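Local coordinates for protein SAM-dependent methyltransferase (Exiguobacterium sibiricum 255-15, PDB 3D2L) that probably transfers a methyl group from S-adenosylmethionine to an unspecified substrate, at residues Q86-L91 with N108-E113; Q118-A123 with E204-W209; I40-G45 with V81-Q86. All blocks are in the same frame, centred on the assembly; numbering follows the deposited sequence.

Interaction 1 (Q86-L91 with N108-E113); sequences QDMREL and NYLQTE
Arg89 and Leu110 mark the nearest approach of the two backbones, with their CA atoms 9.0 Å apart; side chains alone span the gap. Leu110 supplies the whole of one side with its two methyls. Its CB starts out past 86-91 rather than at it, but CG stands anti to the carbonyl carbon (chi1 -64°) and brings the branched end closer. The selenium of Met88, which is present as selenomethionine, lies against this fork: SE is 4.1 Å from Leu110 CD1 and 4.2 Å from Leu110 CD2. A bend at chi3 then turns the CE methyl of Met88 off toward Gly41. Both segments belong to loops that follow parallel strands of the Rossmann-like sheet, 82-85 at its edge and 97-102 at its centre, so the contact joins loops on the side of the sheet where class I methyltransferases usually hold their cofactor. The second half of the contact is the aliphatic part of Arg89, whose CD packs 3.8 Å from Leu110 CD2 as the two side chains run past each other in opposite senses. Beyond CD the guanidinium turns back on its own segment. There NH1 of Arg89 forms a salt bridge to Asp87 OD2 (3.1 Å) and a weak, bent hydrogen bond to Asp87 OD1. The same OD1 accepts the backbone N of Arg89 at 3.0 Å with an N-H...O angle of 159°, the donor standing 38° out of the carboxylate plane. This is an Asx turn, and with Glu90 N bonded to Asp87 O it fixes the bend from which Arg89 reaches out. Asp115, at the start of helix 113-126, accepts from the backbone N of Gln111 and of Thr112, the helix N-cap, and is a long, weak ionic partner of Arg89 NE.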
loop_
_atom_site.group_PDB
_atom_site.type_symbol
_atom_site.label_atom_id
_atom_site.label_comp_id
_atom_site.label_asym_id
_atom_site.label_seq_id
_atom_site.Cartn_x
_atom_site.Cartn_y
_atom_site.Cartn_z
ATOM N N GLN A 86 -8.847 4.115 -9.967
ATOM C CA GLN A 86 -9.884 4.493 -9.023
ATOM C C GLN A 86 -9.229 4.968 -7.751
ATOM O O GLN A 86 -8.160 4.530 -7.397
ATOM C CB GLN A 86 -10.800 3.317 -8.638
ATOM C CG GLN A 86 -11.568 2.623 -9.734
ATOM C CD GLN A 86 -12.562 1.589 -9.190
ATOM O OE1 GLN A 86 -12.932 1.615 -8.021
ATOM N NE2 GLN A 86 -12.994 0.675 -10.055
ATOM N N ASP A 87 -9.922 5.847 -7.062
ATOM C CA ASP A 87 -9.503 6.398 -5.782
ATOM C C ASP A 87 -10.008 5.407 -4.706
ATOM O O ASP A 87 -11.177 5.013 -4.775
ATOM C CB ASP A 87 -10.196 7.753 -5.673
ATOM C CG ASP A 87 -9.777 8.551 -4.473
ATOM O OD1 ASP A 87 -9.439 7.968 -3.418
ATOM O OD2 ASP A 87 -9.833 9.794 -4.590
HETATM N N MSE A 88 -9.157 5.023 -3.730
HETATM C CA MSE A 88 -9.548 4.060 -2.648
HETATM C C MSE A 88 -10.681 4.576 -1.805
HETATM O O MSE A 88 -11.408 3.797 -1.223
HETATM C CB MSE A 88 -8.387 3.657 -1.715
HETATM C CG MSE A 88 -7.699 4.793 -1.008
HETATM SE SE MSE A 88 -6.406 4.067 0.211
HETATM C CE MSE A 88 -5.048 3.320 -1.178
ATOM N N ARG A 89 -10.851 5.890 -1.711
ATOM C CA ARG A 89 -12.045 6.333 -0.989
ATOM C C ARG A 89 -13.364 6.213 -1.692
ATOM O O ARG A 89 -14.387 6.511 -1.080
ATOM C CB ARG A 89 -12.013 7.731 -0.468
ATOM C CG ARG A 89 -11.247 8.656 -1.060
ATOM C CD ARG A 89 -10.127 9.010 -0.133
ATOM N NE ARG A 89 -10.088 10.450 -0.232
ATOM C CZ ARG A 89 -9.368 11.165 -1.087
ATOM N NH1 ARG A 89 -8.527 10.580 -1.923
ATOM N NH2 ARG A 89 -9.487 12.506 -1.059
ATOM N N GLU A 90 -13.357 5.831 -2.955
ATOM C CA GLU A 90 -14.587 5.694 -3.703
ATOM C C GLU A 90 -14.510 4.495 -4.597
ATOM O O GLU A 90 -14.793 4.584 -5.785
ATOM C CB GLU A 90 -14.891 6.995 -4.487
ATOM C CG GLU A 90 -13.707 7.524 -5.257
ATOM C CD GLU A 90 -13.968 8.831 -6.022
ATOM O OE1 GLU A 90 -14.666 9.725 -5.484
ATOM O OE2 GLU A 90 -13.415 8.971 -7.149
ATOM N N LEU A 91 -14.135 3.347 -4.030
ATOM C CA LEU A 91 -14.051 2.127 -4.827
ATOM C C LEU A 91 -15.383 1.733 -5.376
ATOM O O LEU A 91 -16.413 1.887 -4.723
ATOM C CB LEU A 91 -13.594 0.923 -4.026
ATOM C CG LEU A 91 -12.228 0.975 -3.417
ATOM C CD1 LEU A 91 -12.072 -0.331 -2.651
ATOM C CD2 LEU A 91 -11.209 1.152 -4.555
ATOM N N ASN A 108 -1.578 4.943 4.296
ATOM C CA ASN A 108 -0.996 6.151 4.883
ATOM C C ASN A 108 -0.885 7.394 3.986
ATOM O O ASN A 108 -0.611 8.484 4.484
ATOM C CB ASN A 108 0.356 5.857 5.575
ATOM C CG ASN A 108 0.222 5.006 6.805
ATOM O OD1 ASN A 108 0.760 3.899 6.845
ATOM N ND2 ASN A 108 -0.573 5.446 7.762
ATOM N N TYR A 109 -1.129 7.255 2.688
ATOM C CA TYR A 109 -1.120 8.380 1.781
ATOM C C TYR A 109 -2.370 9.237 1.941
ATOM O O TYR A 109 -2.374 10.362 1.516
ATOM C CB TYR A 109 -0.939 7.936 0.335
ATOM C CG TYR A 109 0.478 7.447 0.082
ATOM C CD1 TYR A 109 1.540 8.329 -0.083
ATOM C CD2 TYR A 109 0.721 6.100 -0.060
ATOM C CE1 TYR A 109 2.865 7.826 -0.311
ATOM C CE2 TYR A 109 1.987 5.603 -0.271
ATOM C CZ TYR A 109 3.050 6.462 -0.398
ATOM O OH TYR A 109 4.280 5.892 -0.600
ATOM N N LEU A 110 -3.400 8.710 2.611
ATOM C CA LEU A 110 -4.597 9.481 2.877
ATOM C C LEU A 110 -4.217 10.637 3.737
ATOM O O LEU A 110 -3.358 10.499 4.591
ATOM C CB LEU A 110 -5.673 8.640 3.551
ATOM C CG LEU A 110 -6.159 7.495 2.633
ATOM C CD1 LEU A 110 -7.197 6.595 3.339
ATOM C CD2 LEU A 110 -6.705 8.093 1.352
ATOM N N GLN A 111 -4.898 11.764 3.562
ATOM C CA GLN A 111 -4.496 12.970 4.263
ATOM C C GLN A 111 -5.326 13.373 5.457
ATOM O O GLN A 111 -4.815 14.060 6.334
ATOM C CB GLN A 111 -4.431 14.124 3.252
ATOM C CG GLN A 111 -3.376 13.842 2.163
ATOM C CD GLN A 111 -3.033 15.057 1.317
ATOM O OE1 GLN A 111 -3.670 16.128 1.429
ATOM N NE2 GLN A 111 -2.038 14.894 0.442
ATOM N N THR A 112 -6.589 12.955 5.502
ATOM C CA THR A 112 -7.468 13.379 6.588
ATOM C C THR A 112 -8.117 12.177 7.240
ATOM O O THR A 112 -8.038 11.059 6.749
ATOM C CB THR A 112 -8.581 14.324 6.074
ATOM O OG1 THR A 112 -9.355 13.661 5.069
ATOM C CG2 THR A 112 -7.994 15.580 5.459
ATOM N N GLU A 113 -8.715 12.429 8.386
ATOM C CA GLU A 113 -9.485 11.429 9.095
ATOM C C GLU A 113 -10.683 11.030 8.234
ATOM O O GLU A 113 -10.978 9.843 8.087
ATOM C CB GLU A 113 -9.880 11.965 10.463
ATOM C CG GLU A 113 -8.606 12.332 11.299
ATOM C CD GLU A 113 -8.902 12.769 12.722
ATOM O OE1 GLU A 113 -9.982 12.399 13.244
ATOM O OE2 GLU A 113 -8.033 13.443 13.327
#

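Interaction 2 (Q118-A123 with E204-W209); sequences QTFDSA and EQYITW
Phe120 alone carries the first helix's side of this contact, meeting Tyr206 and Trp209 on the second; its CA lies 7.6 Å from Trp209 CA, the shortest such separation between the segments. Thr119, just before it, faces another way: it packs on Ile102 and Leu110, and its OG1 bonds to Asp115 O within the helix. At Phe120 the CB points at helix 203-212, and CG anti to the carbonyl carbon (chi1 -66°) carries the ring across to it. Its CE2 reaches Trp209 CB at 3.7 Å and CD2 the same atom at 3.8 Å, with CB near the ring plane, so the methylene meets an edge and not a face. The end of the ring, CZ, lies 4.2 Å from Tyr206 CD1, near the plane of the tyrosine ring and at its edge, while the two side chains cross at about a right angle. Phe120 CE2 also lies 4.0 Å from the backbone O of Tyr206. Phe135 meets the Phe120 ring too, their planes about 30° apart. The indole of Trp209 leads away from Phe120 toward Val116 and Lys117, and has Gln205 NE2 3.0 Å above one face, near the rim. Putting an alanine at Phe120 would remove the ring that spans the two helices, and is likely to open a gap leaving Trp209 CB and the Tyr206 edge without their partner. Further along, Ala123 turns to Ile100 and Phe215, facing the sheet. Every residue that touches is buried, and the side chains that meet are joined by carbon contacts. Helices 113-126 and 203-212 thus lie side by side, both packed on strands of the seven-stranded sheet, in the layered alpha-beta-alpha arrangement of the class I methyltransferase fold.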
loop_
_atom_site.group_PDB
_atom_site.type_symbol
_atom_site.label_atom_id
_atom_site.label_comp_id
_atom_site.label_asym_id
_atom_site.label_seq_id
_atom_site.Cartn_x
_atom_site.Cartn_y
_atom_site.Cartn_z
ATOM N N GLN A 118 -13.988 7.382 4.746
ATOM C CA GLN A 118 -14.538 7.175 3.387
ATOM C C GLN A 118 -13.993 5.897 2.803
ATOM O O GLN A 118 -14.719 5.115 2.152
ATOM C CB GLN A 118 -14.155 8.361 2.481
ATOM C CG GLN A 118 -14.833 9.652 2.873
ATOM C CD GLN A 118 -14.162 10.900 2.314
ATOM O OE1 GLN A 118 -13.375 10.839 1.371
ATOM N NE2 GLN A 118 -14.497 12.054 2.897
ATOM N N THR A 119 -12.693 5.681 2.977
ATOM C CA THR A 119 -12.076 4.426 2.479
ATOM C C THR A 119 -12.694 3.167 3.121
ATOM O O THR A 119 -13.020 2.173 2.432
ATOM C CB THR A 119 -10.555 4.482 2.597
ATOM O OG1 THR A 119 -10.070 5.636 1.883
ATOM C CG2 THR A 119 -9.880 3.215 2.035
ATOM N N PHE A 120 -12.843 3.202 4.431
ATOM C CA PHE A 120 -13.424 2.062 5.144
ATOM C C PHE A 120 -14.877 1.790 4.782
ATOM O O PHE A 120 -15.277 0.622 4.634
ATOM C CB PHE A 120 -13.254 2.190 6.651
ATOM C CG PHE A 120 -11.849 2.127 7.137
ATOM C CD1 PHE A 120 -10.790 1.635 6.345
ATOM C CD2 PHE A 120 -11.574 2.477 8.457
ATOM C CE1 PHE A 120 -9.519 1.577 6.845
ATOM C CE2 PHE A 120 -10.283 2.400 8.969
ATOM C CZ PHE A 120 -9.262 1.935 8.184
ATOM N N ASP A 121 -15.689 2.853 4.675
ATOM C CA ASP A 121 -17.072 2.727 4.191
ATOM C C ASP A 121 -17.142 2.143 2.792
ATOM O O ASP A 121 -18.018 1.332 2.509
ATOM C CB ASP A 121 -17.817 4.096 4.238
ATOM C CG ASP A 121 -18.355 4.430 5.604
ATOM O OD1 ASP A 121 -18.202 3.615 6.550
ATOM O OD2 ASP A 121 -18.931 5.542 5.752
ATOM N N SER A 122 -16.241 2.566 1.907
ATOM C CA SER A 122 -16.193 2.047 0.546
ATOM C C SER A 122 -15.864 0.546 0.553
ATOM O O SER A 122 -16.480 -0.276 -0.190
ATOM C CB SER A 122 -15.142 2.859 -0.217
ATOM O OG SER A 122 -14.799 2.277 -1.431
ATOM N N ALA A 123 -14.918 0.189 1.414
ATOM C CA ALA A 123 -14.495 -1.218 1.560
ATOM C C ALA A 123 -15.698 -2.047 2.038
ATOM O O ALA A 123 -15.982 -3.132 1.499
ATOM C CB ALA A 123 -13.268 -1.326 2.557
ATOM N N GLU A 204 -5.262 2.199 17.939
ATOM C CA GLU A 204 -6.584 2.327 18.533
ATOM C C GLU A 204 -7.510 3.241 17.720
ATOM O O GLU A 204 -8.705 3.059 17.756
ATOM C CB GLU A 204 -6.467 2.912 19.939
ATOM C CG GLU A 204 -5.730 2.017 20.931
ATOM C CD GLU A 204 -4.196 1.955 20.773
ATOM O OE1 GLU A 204 -3.560 2.853 20.143
ATOM O OE2 GLU A 204 -3.627 0.978 21.322
ATOM N N GLN A 205 -6.954 4.257 17.055
ATOM C CA GLN A 205 -7.758 5.168 16.240
ATOM C C GLN A 205 -8.277 4.429 15.022
ATOM O O GLN A 205 -9.446 4.568 14.657
ATOM C CB GLN A 205 -6.954 6.386 15.768
ATOM C CG GLN A 205 -7.779 7.304 14.875
ATOM C CD GLN A 205 -8.996 7.859 15.578
ATOM O OE1 GLN A 205 -8.905 8.885 16.225
ATOM N NE2 GLN A 205 -10.146 7.214 15.419
ATOM N N TYR A 206 -7.407 3.631 14.402
ATOM C CA TYR A 206 -7.819 2.813 13.272
ATOM C C TYR A 206 -8.881 1.755 13.641
ATOM O O TYR A 206 -9.777 1.503 12.853
ATOM C CB TYR A 206 -6.632 2.100 12.615
ATOM C CG TYR A 206 -5.727 3.012 11.752
ATOM C CD1 TYR A 206 -6.157 3.472 10.504
ATOM C CD2 TYR A 206 -4.449 3.308 12.147
ATOM C CE1 TYR A 206 -5.343 4.275 9.708
ATOM C CE2 TYR A 206 -3.609 4.068 11.359
ATOM C CZ TYR A 206 -4.058 4.558 10.137
ATOM O OH TYR A 206 -3.231 5.324 9.366
ATOM N N ILE A 207 -8.728 1.105 14.786
ATOM C CA ILE A 207 -9.695 0.107 15.311
ATOM C C ILE A 207 -11.053 0.779 15.471
ATOM O O ILE A 207 -12.052 0.228 15.091
ATOM C CB ILE A 207 -9.242 -0.482 16.685
ATOM C CG1 ILE A 207 -7.984 -1.377 16.535
ATOM C CG2 ILE A 207 -10.391 -1.299 17.358
ATOM C CD1 ILE A 207 -7.192 -1.619 17.907
ATOM N N THR A 208 -11.087 1.988 16.026
ATOM C CA THR A 208 -12.362 2.706 16.189
ATOM C C THR A 208 -13.070 2.975 14.880
ATOM O O THR A 208 -14.266 2.791 14.760
ATOM C CB THR A 208 -12.129 4.050 16.924
ATOM O OG1 THR A 208 -11.691 3.752 18.245
ATOM C CG2 THR A 208 -13.414 4.849 17.002
ATOM N N TRP A 209 -12.322 3.453 13.899
ATOM C CA TRP A 209 -12.857 3.719 12.585
ATOM C C TRP A 209 -13.335 2.471 11.920
ATOM O O TRP A 209 -14.374 2.495 11.270
ATOM C CB TRP A 209 -11.811 4.424 11.696
ATOM C CG TRP A 209 -11.486 5.862 12.091
ATOM C CD1 TRP A 209 -12.321 6.755 12.694
ATOM C CD2 TRP A 209 -10.273 6.567 11.830
ATOM N NE1 TRP A 209 -11.681 7.965 12.859
ATOM C CE2 TRP A 209 -10.429 7.874 12.322
ATOM C CE3 TRP A 209 -9.049 6.202 11.256
ATOM C CZ2 TRP A 209 -9.408 8.811 12.258
ATOM C CZ3 TRP A 209 -8.058 7.128 11.165
ATOM C CH2 TRP A 209 -8.236 8.420 11.645
#

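Interaction 3 (I40-G45 with V81-Q86); sequences IGCGTG and VDFWVQ
Phe83 turns the edge of its ring to Cys42 and also touches the backbone of Gly45. At Cys42, chi1 of 66° sets SG between the backbone N and the carbonyl carbon, on the side of the turn that faces strand 82-85. The sulfur then stands 3.9 Å from Phe83 CD1 and 4.1 Å from Phe83 CE1. Measured to the ring centroid it is 5.1 Å away and 79° off the normal, which makes this an edge-on sulfur-aromatic contact and excludes a sulfur lying over the face. The phenylalanine is placed by CG anti to its carbonyl carbon (chi1 -66°), extending the ring from the edge strand toward the loop. Val81 CG1 holds one face, 3.6 Å above the plane and offset toward the rim; Thr48 and Leu49 of helix 46-51 and Ala70 of helix 64-76 also touch the side chain. Gly45 CA comes within 4.2 Å of Phe83 CE1. A CB built on this glycine would point at the ring and lie only 3.1 Å from Phe83 CE1, so the bare backbone here suits the closeness as well as the positive phi of the residue. Gly41 and Gly43 also have positive phi, but for them the second segment sets no such steric limit. A type II' turn runs from Cys42 to Gly45, closed by Gly45 N to Cys42 O at 2.8 Å, and Gly43 N bonds to Asp61 OD1 at the end of the adjacent strand. Gly45 is the N-cap of helix 46-51. A G-x-G-x-G loop leaving the first parallel strand and leading into a helix is the glycine-rich signature of class I methyltransferases, which in relatives cradles S-adenosylmethionine; here Cys42 and Gly45 of that loop pack against Phe83 of the edge strand 82-85.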
loop_
_atom_site.group_PDB
_atom_site.type_symbol
_atom_site.label_atom_id
_atom_site.label_comp_id
_atom_site.label_asym_id
_atom_site.label_seq_id
_atom_site.Cartn_x
_atom_site.Cartn_y
_atom_site.Cartn_z
ATOM N N ILE A 40 -5.942 -2.625 -3.472
ATOM C CA ILE A 40 -6.113 -1.228 -3.711
ATOM C C ILE A 40 -4.890 -0.385 -3.336
ATOM O O ILE A 40 -4.182 -0.677 -2.426
ATOM C CB ILE A 40 -7.448 -0.730 -3.138
ATOM C CG1 ILE A 40 -7.387 -0.625 -1.658
ATOM C CG2 ILE A 40 -8.620 -1.688 -3.510
ATOM C CD1 ILE A 40 -8.698 -0.410 -1.060
ATOM N N GLY A 41 -4.653 0.658 -4.094
ATOM C CA GLY A 41 -3.447 1.459 -3.962
ATOM C C GLY A 41 -2.258 0.593 -4.335
ATOM O O GLY A 41 -1.191 0.653 -3.723
ATOM N N CYS A 42 -2.434 -0.204 -5.389
ATOM C CA CYS A 42 -1.462 -1.176 -5.768
ATOM C C CYS A 42 -0.219 -0.678 -6.462
ATOM O O CYS A 42 0.635 -1.491 -6.754
ATOM C CB CYS A 42 -2.136 -2.229 -6.680
ATOM S SG CYS A 42 -2.678 -1.534 -8.265
ATOM N N GLY A 43 -0.129 0.614 -6.778
ATOM C CA GLY A 43 1.042 1.174 -7.477
ATOM C C GLY A 43 1.356 0.418 -8.756
ATOM O O GLY A 43 0.470 0.190 -9.604
ATOM N N THR A 44 2.603 0.002 -8.903
ATOM C CA THR A 44 3.028 -0.716 -10.093
ATOM C C THR A 44 2.673 -2.217 -10.057
ATOM O O THR A 44 3.120 -2.989 -10.935
ATOM C CB THR A 44 4.513 -0.488 -10.359
ATOM O OG1 THR A 44 5.290 -1.073 -9.298
ATOM C CG2 THR A 44 4.813 1.054 -10.465
ATOM N N GLY A 45 1.871 -2.623 -9.051
ATOM C CA GLY A 45 1.323 -3.992 -8.954
ATOM C C GLY A 45 2.256 -5.145 -8.666
ATOM O O GLY A 45 1.912 -6.317 -8.902
ATOM N N VAL A 81 -4.943 -10.071 -14.657
ATOM C CA VAL A 81 -5.210 -9.171 -13.587
ATOM C C VAL A 81 -5.740 -7.848 -14.144
ATOM O O VAL A 81 -5.063 -7.122 -14.859
ATOM C CB VAL A 81 -3.963 -8.925 -12.721
ATOM C CG1 VAL A 81 -4.318 -8.072 -11.568
ATOM C CG2 VAL A 81 -3.372 -10.264 -12.207
ATOM N N ASP A 82 -6.965 -7.551 -13.789
ATOM C CA ASP A 82 -7.599 -6.299 -14.183
ATOM C C ASP A 82 -7.063 -5.203 -13.285
ATOM O O ASP A 82 -7.123 -5.368 -12.098
ATOM C CB ASP A 82 -9.098 -6.383 -13.943
ATOM C CG ASP A 82 -9.815 -7.240 -14.939
ATOM O OD1 ASP A 82 -9.519 -7.189 -16.145
ATOM O OD2 ASP A 82 -10.714 -7.957 -14.514
ATOM N N PHE A 83 -6.500 -4.140 -13.872
ATOM C CA PHE A 83 -6.081 -2.948 -13.177
ATOM C C PHE A 83 -7.001 -1.793 -13.644
ATOM O O PHE A 83 -7.201 -1.537 -14.870
ATOM C CB PHE A 83 -4.598 -2.636 -13.453
ATOM C CG PHE A 83 -3.614 -3.662 -12.889
ATOM C CD1 PHE A 83 -3.236 -3.627 -11.556
ATOM C CD2 PHE A 83 -3.052 -4.655 -13.717
ATOM C CE1 PHE A 83 -2.336 -4.522 -11.048
ATOM C CE2 PHE A 83 -2.175 -5.549 -13.230
ATOM C CZ PHE A 83 -1.803 -5.498 -11.864
ATOM N N TRP A 84 -7.579 -1.098 -12.681
ATOM C CA TRP A 84 -8.470 0.002 -12.953
ATOM C C TRP A 84 -8.037 1.225 -12.177
ATOM O O TRP A 84 -7.470 1.078 -11.082
ATOM C CB TRP A 84 -9.901 -0.352 -12.558
ATOM C CG TRP A 84 -10.474 -1.578 -13.242
ATOM C CD1 TRP A 84 -10.765 -2.778 -12.663
ATOM C CD2 TRP A 84 -10.832 -1.709 -14.633
ATOM N NE1 TRP A 84 -11.300 -3.632 -13.595
ATOM C CE2 TRP A 84 -11.332 -3.009 -14.816
ATOM C CE3 TRP A 84 -10.731 -0.861 -15.749
ATOM C CZ2 TRP A 84 -11.758 -3.480 -16.061
ATOM C CZ3 TRP A 84 -11.165 -1.320 -16.979
ATOM C CH2 TRP A 84 -11.668 -2.624 -17.126
ATOM N N VAL A 85 -8.267 2.407 -12.771
ATOM C CA VAL A 85 -7.900 3.698 -12.151
ATOM C C VAL A 85 -9.063 4.111 -11.274
ATOM O O VAL A 85 -10.150 4.364 -11.765
ATOM C CB VAL A 85 -7.618 4.790 -13.194
ATOM C CG1 VAL A 85 -7.369 6.171 -12.531
ATOM C CG2 VAL A 85 -6.440 4.364 -14.091
ATOM N N GLN A 86 -8.847 4.115 -9.967
ATOM C CA GLN A 86 -9.884 4.493 -9.023
ATOM C C GLN A 86 -9.229 4.968 -7.751
ATOM O O GLN A 86 -8.160 4.530 -7.397
ATOM C CB GLN A 86 -10.800 3.317 -8.638
ATOM C CG GLN A 86 -11.568 2.623 -9.734
ATOM C CD GLN A 86 -12.562 1.589 -9.190
ATOM O OE1 GLN A 86 -12.932 1.615 -8.021
ATOM N NE2 GLN A 86 -12.994 0.675 -10.055
#

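In the fold
Interaction 2 is the buried one, a largely aromatic meeting of two helices, whereas interactions 1 and 3 are partly buried contacts among loops and the edge strand 82-85. Those two share Gln86, and Met88 CE touches Gly41 while Leu91 touches Ile40, linking 40-45 to 86-91. Interaction 1 in turn touches interaction 2 through Leu110 and Arg89 against Thr119, and through Leu91 N with Ser122 OG, probably a hydrogen bond in one conformer of Ser122. Interactions 2 and 3 do not meet; their centres are about 21 Å apart. Chemistry follows place: aromatic edges between helices, methyl, selenium and arginine methylene between loops, and sulfur with ring beside the glycine-rich turn.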